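Local coordinates for UPF0345 protein ACIAD0356 (Acinetobacter sp. ADP1, PDB 3HQX) that probably catalyses the reversible phosphorolysis of diverse purine and pyrimidine nucleosides, releasing the free base and D-ribose 1-phosphate, at residues 38-43 / 103-108; 45-50 / 97-102. All blocks are in the same frame, centred on the assembly; numbering follows the deposited sequence.

Contact 1. Residues 38-43 / 103-108; sequences KKTLGV and LDYVCH
The Tyr-105 ring lies across the backbone of Gly-42, whose CA sits over one ring face, 3.8 Å from the centroid and 25° off the normal: a CH-pi contact. Its first torsion (chi1 70°) sets CG between the backbone N and the carbonyl carbon, which brings the ring over the neighbouring strand. Glycine suits the spot: with no side chain, its CA can lie right against the ring. The same pair is joined twice through the backbone, Gly-42 N to Tyr-105 O at 2.9 Å being almost straight (176°) and Tyr-105 N bonding back to Gly-42 O. Strands 38-44 and 103-109 are antiparallel neighbours in the larger sheet of a cupin-type beta fold, 26-32 flanking the first and 59-63 the second. Thr-40 and Cys-107 form the next hydrogen-bonded pair, their CB atoms 3.8 Å apart on the tyrosine's side of the sheet. On the other side, Leu-41 CD1 meets Val-106 CG2 at 4.0 Å, branched apolar residues that fill a non-hydrogen-bonded pair. Val-43 CG2 lies 3.5 Å from Asp-104 OD1. A water lies between Asp-104 OD1 (2.7 Å) and Gly-42 O; Ser-18 OG of the second subunit hydrogen-bonds OD1, and Lys-17 of that subunit forms a salt bridge with OD2.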
loop_
_atom_site.group_PDB
_atom_site.type_symbol
_atom_site.label_atom_id
_atom_site.label_comp_id
_atom_site.label_asym_id
_atom_site.label_seq_id
_atom_site.Cartn_x
_atom_site.Cartn_y
_atom_site.Cartn_z
ATOM N N LYS A 38 2.139 -3.829 -16.958
ATOM C CA LYS A 38 1.731 -3.319 -15.662
ATOM C C LYS A 38 1.458 -4.470 -14.699
ATOM O O LYS A 38 1.026 -5.548 -15.114
ATOM C CB LYS A 38 0.479 -2.459 -15.779
ATOM C CG LYS A 38 0.648 -1.234 -16.644
ATOM C CD LYS A 38 -0.111 -1.335 -17.947
ATOM C CE LYS A 38 -0.109 0.036 -18.644
ATOM N NZ LYS A 38 -1.011 1.010 -17.941
ATOM N N LYS A 39 1.669 -4.205 -13.411
ATOM C CA LYS A 39 1.346 -5.114 -12.319
ATOM C C LYS A 39 0.752 -4.286 -11.189
ATOM O O LYS A 39 0.841 -3.064 -11.231
ATOM C CB LYS A 39 2.581 -5.838 -11.793
ATOM C CG LYS A 39 3.253 -6.734 -12.858
ATOM C CD LYS A 39 4.466 -7.458 -12.312
ATOM C CE LYS A 39 5.308 -8.083 -13.412
ATOM N NZ LYS A 39 4.508 -9.001 -14.358
ATOM N N THR A 40 0.061 -4.944 -10.289
ATOM C CA THR A 40 -0.453 -4.310 -9.053
ATOM C C THR A 40 0.362 -4.882 -7.914
ATOM O O THR A 40 0.574 -6.105 -7.857
ATOM C CB THR A 40 -1.912 -4.721 -8.870
ATOM O OG1 THR A 40 -2.637 -4.209 -10.017
ATOM C CG2 THR A 40 -2.487 -4.085 -7.696
ATOM N N LEU A 41 0.852 -4.020 -7.047
ATOM C CA LEU A 41 1.509 -4.370 -5.781
ATOM C C LEU A 41 0.554 -4.066 -4.647
ATOM O O LEU A 41 0.186 -2.929 -4.467
ATOM C CB LEU A 41 2.826 -3.581 -5.629
ATOM C CG LEU A 41 3.624 -3.816 -4.357
ATOM C CD1 LEU A 41 4.023 -5.308 -4.082
ATOM C CD2 LEU A 41 4.882 -2.926 -4.374
ATOM N N GLY A 42 0.113 -5.075 -3.934
ATOM C CA GLY A 42 -0.987 -4.834 -2.992
ATOM C C GLY A 42 -0.877 -5.568 -1.668
ATOM O O GLY A 42 -0.008 -6.427 -1.497
ATOM N N VAL A 43 -1.780 -5.168 -0.765
ATOM C CA VAL A 43 -1.904 -5.723 0.560
ATOM C C VAL A 43 -3.391 -6.016 0.774
ATOM O O VAL A 43 -4.261 -5.201 0.424
ATOM C CB VAL A 43 -1.376 -4.747 1.626
ATOM C CG1 VAL A 43 -1.730 -5.250 3.052
ATOM C CG2 VAL A 43 0.155 -4.519 1.433
ATOM N N LEU A 103 -1.492 -9.893 4.066
ATOM C CA LEU A 103 -1.168 -10.627 2.853
ATOM C C LEU A 103 -0.606 -9.671 1.819
ATOM O O LEU A 103 -1.307 -8.734 1.385
ATOM C CB LEU A 103 -2.431 -11.292 2.262
ATOM C CG LEU A 103 -2.219 -12.230 1.089
ATOM C CD1 LEU A 103 -1.620 -13.586 1.577
ATOM C CD2 LEU A 103 -3.465 -12.366 0.211
ATOM N N ASP A 104 0.657 -9.870 1.432
ATOM C CA ASP A 104 1.235 -9.064 0.350
ATOM C C ASP A 104 1.165 -9.873 -0.912
ATOM O O ASP A 104 1.463 -11.061 -0.918
ATOM C CB ASP A 104 2.719 -8.753 0.623
ATOM C CG ASP A 104 2.903 -7.813 1.821
ATOM O OD1 ASP A 104 3.018 -6.593 1.598
ATOM O OD2 ASP A 104 2.981 -8.313 2.972
ATOM N N TYR A 105 0.802 -9.215 -2.000
ATOM C CA TYR A 105 0.690 -9.885 -3.292
ATOM C C TYR A 105 1.157 -8.999 -4.452
ATOM O O TYR A 105 1.252 -7.759 -4.343
ATOM C CB TYR A 105 -0.750 -10.379 -3.536
ATOM C CG TYR A 105 -1.713 -9.246 -3.763
ATOM C CD1 TYR A 105 -1.901 -8.720 -5.031
ATOM C CD2 TYR A 105 -2.411 -8.679 -2.714
ATOM C CE1 TYR A 105 -2.722 -7.636 -5.257
ATOM C CE2 TYR A 105 -3.265 -7.592 -2.933
ATOM C CZ TYR A 105 -3.396 -7.080 -4.189
ATOM O OH TYR A 105 -4.254 -6.015 -4.335
ATOM N N VAL A 106 1.479 -9.683 -5.563
ATOM C CA VAL A 106 1.619 -9.014 -6.873
ATOM C C VAL A 106 0.584 -9.654 -7.808
ATOM O O VAL A 106 0.480 -10.895 -7.917
ATOM C CB VAL A 106 3.012 -9.216 -7.425
ATOM C CG1 VAL A 106 3.094 -8.629 -8.845
ATOM C CG2 VAL A 106 4.056 -8.483 -6.542
ATOM N N CYS A 107 -0.176 -8.798 -8.482
ATOM C CA CYS A 107 -1.091 -9.210 -9.507
ATOM C C CYS A 107 -0.431 -8.938 -10.840
ATOM O O CYS A 107 -0.154 -7.796 -11.201
ATOM C CB CYS A 107 -2.416 -8.482 -9.370
ATOM S SG CYS A 107 -3.669 -9.083 -10.498
ATOM N N HIS A 108 -0.242 -10.034 -11.588
ATOM C CA HIS A 108 0.346 -10.017 -12.903
ATOM C C HIS A 108 -0.761 -10.062 -13.941
ATOM O O HIS A 108 -1.580 -10.968 -13.945
ATOM C CB HIS A 108 1.235 -11.243 -13.091
ATOM C CG HIS A 108 2.403 -11.307 -12.174
ATOM N ND1 HIS A 108 2.358 -11.911 -10.932
ATOM C CD2 HIS A 108 3.654 -10.819 -12.312
ATOM C CE1 HIS A 108 3.548 -11.788 -10.362
ATOM N NE2 HIS A 108 4.348 -11.148 -11.172
HETATM O O HOH W 1 2.696 -5.511 -0.857
#

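Contact 2. Residues 45-50 / 97-102; sequences LPTEQP and IETDEV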
loop_
_atom_site.group_PDB
_atom_site.type_symbol
_atom_site.label_atom_id
_atom_site.label_comp_id
_atom_site.label_asym_id
_atom_site.label_seq_id
_atom_site.Cartn_x
_atom_site.Cartn_y
_atom_site.Cartn_z
ATOM N N LEU A 45 -5.631 -7.003 4.118
ATOM C CA LEU A 45 -5.611 -7.086 5.559
ATOM C C LEU A 45 -6.576 -8.168 6.041
ATOM O O LEU A 45 -7.414 -8.589 5.294
ATOM C CB LEU A 45 -6.011 -5.737 6.110
ATOM C CG LEU A 45 -5.111 -4.549 5.831
ATOM C CD1 LEU A 45 -5.737 -3.309 6.432
ATOM C CD2 LEU A 45 -3.755 -4.798 6.428
ATOM N N PRO A 46 -6.424 -8.616 7.279
ATOM C CA PRO A 46 -7.233 -9.733 7.776
ATOM C C PRO A 46 -8.725 -9.517 7.555
ATOM O O PRO A 46 -9.264 -8.428 7.802
ATOM C CB PRO A 46 -6.837 -9.810 9.254
ATOM C CG PRO A 46 -5.489 -9.321 9.271
ATOM C CD PRO A 46 -5.416 -8.219 8.253
ATOM N N THR A 47 -9.378 -10.550 7.032
ATOM C CA THR A 47 -10.750 -10.456 6.533
ATOM C C THR A 47 -11.646 -11.243 7.505
ATOM O O THR A 47 -11.153 -12.138 8.194
ATOM C CB THR A 47 -10.894 -11.132 5.131
ATOM O OG1 THR A 47 -10.420 -12.483 5.195
ATOM C CG2 THR A 47 -10.148 -10.424 4.035
ATOM N N GLU A 48 -12.897 -10.883 7.589
ATOM C CA GLU A 48 -13.875 -11.710 8.320
ATOM C C GLU A 48 -14.654 -12.573 7.375
ATOM O O GLU A 48 -14.995 -13.652 7.715
ATOM C CB GLU A 48 -14.844 -10.868 9.152
ATOM C CG GLU A 48 -14.295 -10.447 10.464
ATOM C CD GLU A 48 -15.326 -9.717 11.283
ATOM O OE1 GLU A 48 -15.024 -9.341 12.407
ATOM O OE2 GLU A 48 -16.453 -9.525 10.787
ATOM N N GLN A 49 -14.948 -12.073 6.190
ATOM C CA GLN A 49 -15.643 -12.824 5.153
ATOM C C GLN A 49 -14.803 -12.659 3.892
ATOM O O GLN A 49 -13.990 -11.688 3.803
ATOM C CB GLN A 49 -17.052 -12.297 4.884
ATOM C CG GLN A 49 -17.992 -12.248 6.107
ATOM C CD GLN A 49 -18.241 -13.626 6.730
ATOM O OE1 GLN A 49 -18.427 -14.627 6.013
ATOM N NE2 GLN A 49 -18.237 -13.679 8.078
ATOM N N PRO A 50 -14.960 -13.593 2.934
ATOM C CA PRO A 50 -14.198 -13.514 1.689
ATOM C C PRO A 50 -14.432 -12.255 0.888
ATOM O O PRO A 50 -15.587 -11.718 0.847
ATOM C CB PRO A 50 -14.640 -14.739 0.894
ATOM C CG PRO A 50 -15.212 -15.676 1.909
ATOM C CD PRO A 50 -15.844 -14.773 2.947
ATOM N N ILE A 97 -11.251 -14.367 -1.794
ATOM C CA ILE A 97 -10.035 -14.533 -1.052
ATOM C C ILE A 97 -10.246 -14.154 0.414
ATOM O O ILE A 97 -10.956 -13.173 0.739
ATOM C CB ILE A 97 -8.884 -13.735 -1.710
ATOM C CG1 ILE A 97 -7.530 -13.997 -1.012
ATOM C CG2 ILE A 97 -9.195 -12.226 -1.724
ATOM C CD1 ILE A 97 -6.287 -13.639 -1.906
ATOM N N GLU A 98 -9.660 -14.952 1.292
ATOM C CA GLU A 98 -9.678 -14.671 2.739
ATOM C C GLU A 98 -8.261 -14.809 3.302
ATOM O O GLU A 98 -7.455 -15.604 2.813
ATOM C CB GLU A 98 -10.717 -15.541 3.490
ATOM C CG GLU A 98 -10.865 -16.896 2.957
ATOM C CD GLU A 98 -11.996 -17.694 3.599
ATOM O OE1 GLU A 98 -13.165 -17.296 3.523
ATOM O OE2 GLU A 98 -11.698 -18.728 4.173
ATOM N N THR A 99 -7.983 -14.039 4.347
ATOM C CA THR A 99 -6.731 -14.144 5.032
ATOM C C THR A 99 -6.879 -13.758 6.490
ATOM O O THR A 99 -7.772 -12.966 6.816
ATOM C CB THR A 99 -5.645 -13.239 4.351
ATOM O OG1 THR A 99 -4.398 -13.483 4.998
ATOM C CG2 THR A 99 -6.033 -11.729 4.396
ATOM N N ASP A 100 -6.056 -14.337 7.355
ATOM C CA ASP A 100 -6.084 -14.023 8.825
ATOM C C ASP A 100 -4.925 -13.109 9.261
ATOM O O ASP A 100 -4.813 -12.717 10.438
ATOM C CB ASP A 100 -6.022 -15.325 9.645
ATOM C CG ASP A 100 -7.222 -16.231 9.412
ATOM O OD1 ASP A 100 -8.324 -15.718 9.107
ATOM O OD2 ASP A 100 -7.055 -17.470 9.566
ATOM N N GLU A 101 -4.027 -12.823 8.317
ATOM C CA GLU A 101 -2.847 -12.002 8.563
ATOM C C GLU A 101 -2.656 -11.061 7.382
ATOM O O GLU A 101 -3.351 -11.159 6.369
ATOM C CB GLU A 101 -1.570 -12.848 8.728
ATOM C CG GLU A 101 -1.582 -13.896 9.904
ATOM C CD GLU A 101 -1.472 -13.281 11.241
ATOM O OE1 GLU A 101 -0.889 -12.182 11.361
ATOM O OE2 GLU A 101 -1.911 -13.951 12.207
ATOM N N VAL A 102 -1.786 -10.092 7.543
ATOM C CA VAL A 102 -1.397 -9.270 6.387
ATOM C C VAL A 102 -0.949 -10.171 5.239
ATOM O O VAL A 102 -0.144 -11.086 5.440
ATOM C CB VAL A 102 -0.316 -8.242 6.735
ATOM C CG1 VAL A 102 0.208 -7.519 5.482
ATOM C CG2 VAL A 102 -0.898 -7.227 7.765
#
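Thr-47 turns its side chain toward the 97-102 segment and meets the backbone of Thr-99 with two groups. Its own N-H reaches Thr-99 O at 2.9 Å, and its OG1 accepts the N-H of Thr-99 at 3.0 Å (163°). The hydroxyl can do so because chi1 of 55° places it between the backbone N and carbonyl carbon of Thr-47; a short beta-branched alcohol thus stands in for a main-chain acceptor. The Thr-99 side chain has another task: CG2 packs 3.5 Å from Leu-45 O, while OG1 is hydrogen-bonded to Glu-67 O. Pro-46, whose ring has no N-H to offer, lays CG against the backbone of the turn, 3.7 Å from Asp-100 O. Leu-45 and Val-102 lie side by side, CD2 to CG2 at 4.0 Å, and both also pack on the second subunit. At the far end Pro-50 and Glu-98 likewise run alongside each other, the proline CG 3.1 Å from Glu-98 OE1. With one backbone bond and one to a side-chain oxygen, this is an irregular pairing of the loop 45-50 with the end of strand 94-98 and the turn after it, where the chain passes between the two sheets of this cupin-family fold.

Contact 1 is buried near the middle of the chain, whereas contact 2 lies farther out and is partly open to solvent. Strand 38-44 leads into the loop 45-50, and the turn after strand 94-98 leads into strand 103-109, so the same two chain paths pair twice: as regular strands within the larger sheet, then irregularly where the chain crosses between the two sheets. The chemistry changes accordingly, from repeated reciprocal backbone bonds with apolar and aromatic packing to a single backbone bond backed by a threonine hydroxyl and proline packing. The contacts meet where Val-43 packs on Val-102 and Leu-103 on Ile-97. Both touch the second subunit, contact 1 through polar bonds and packing, contact 2 through packing.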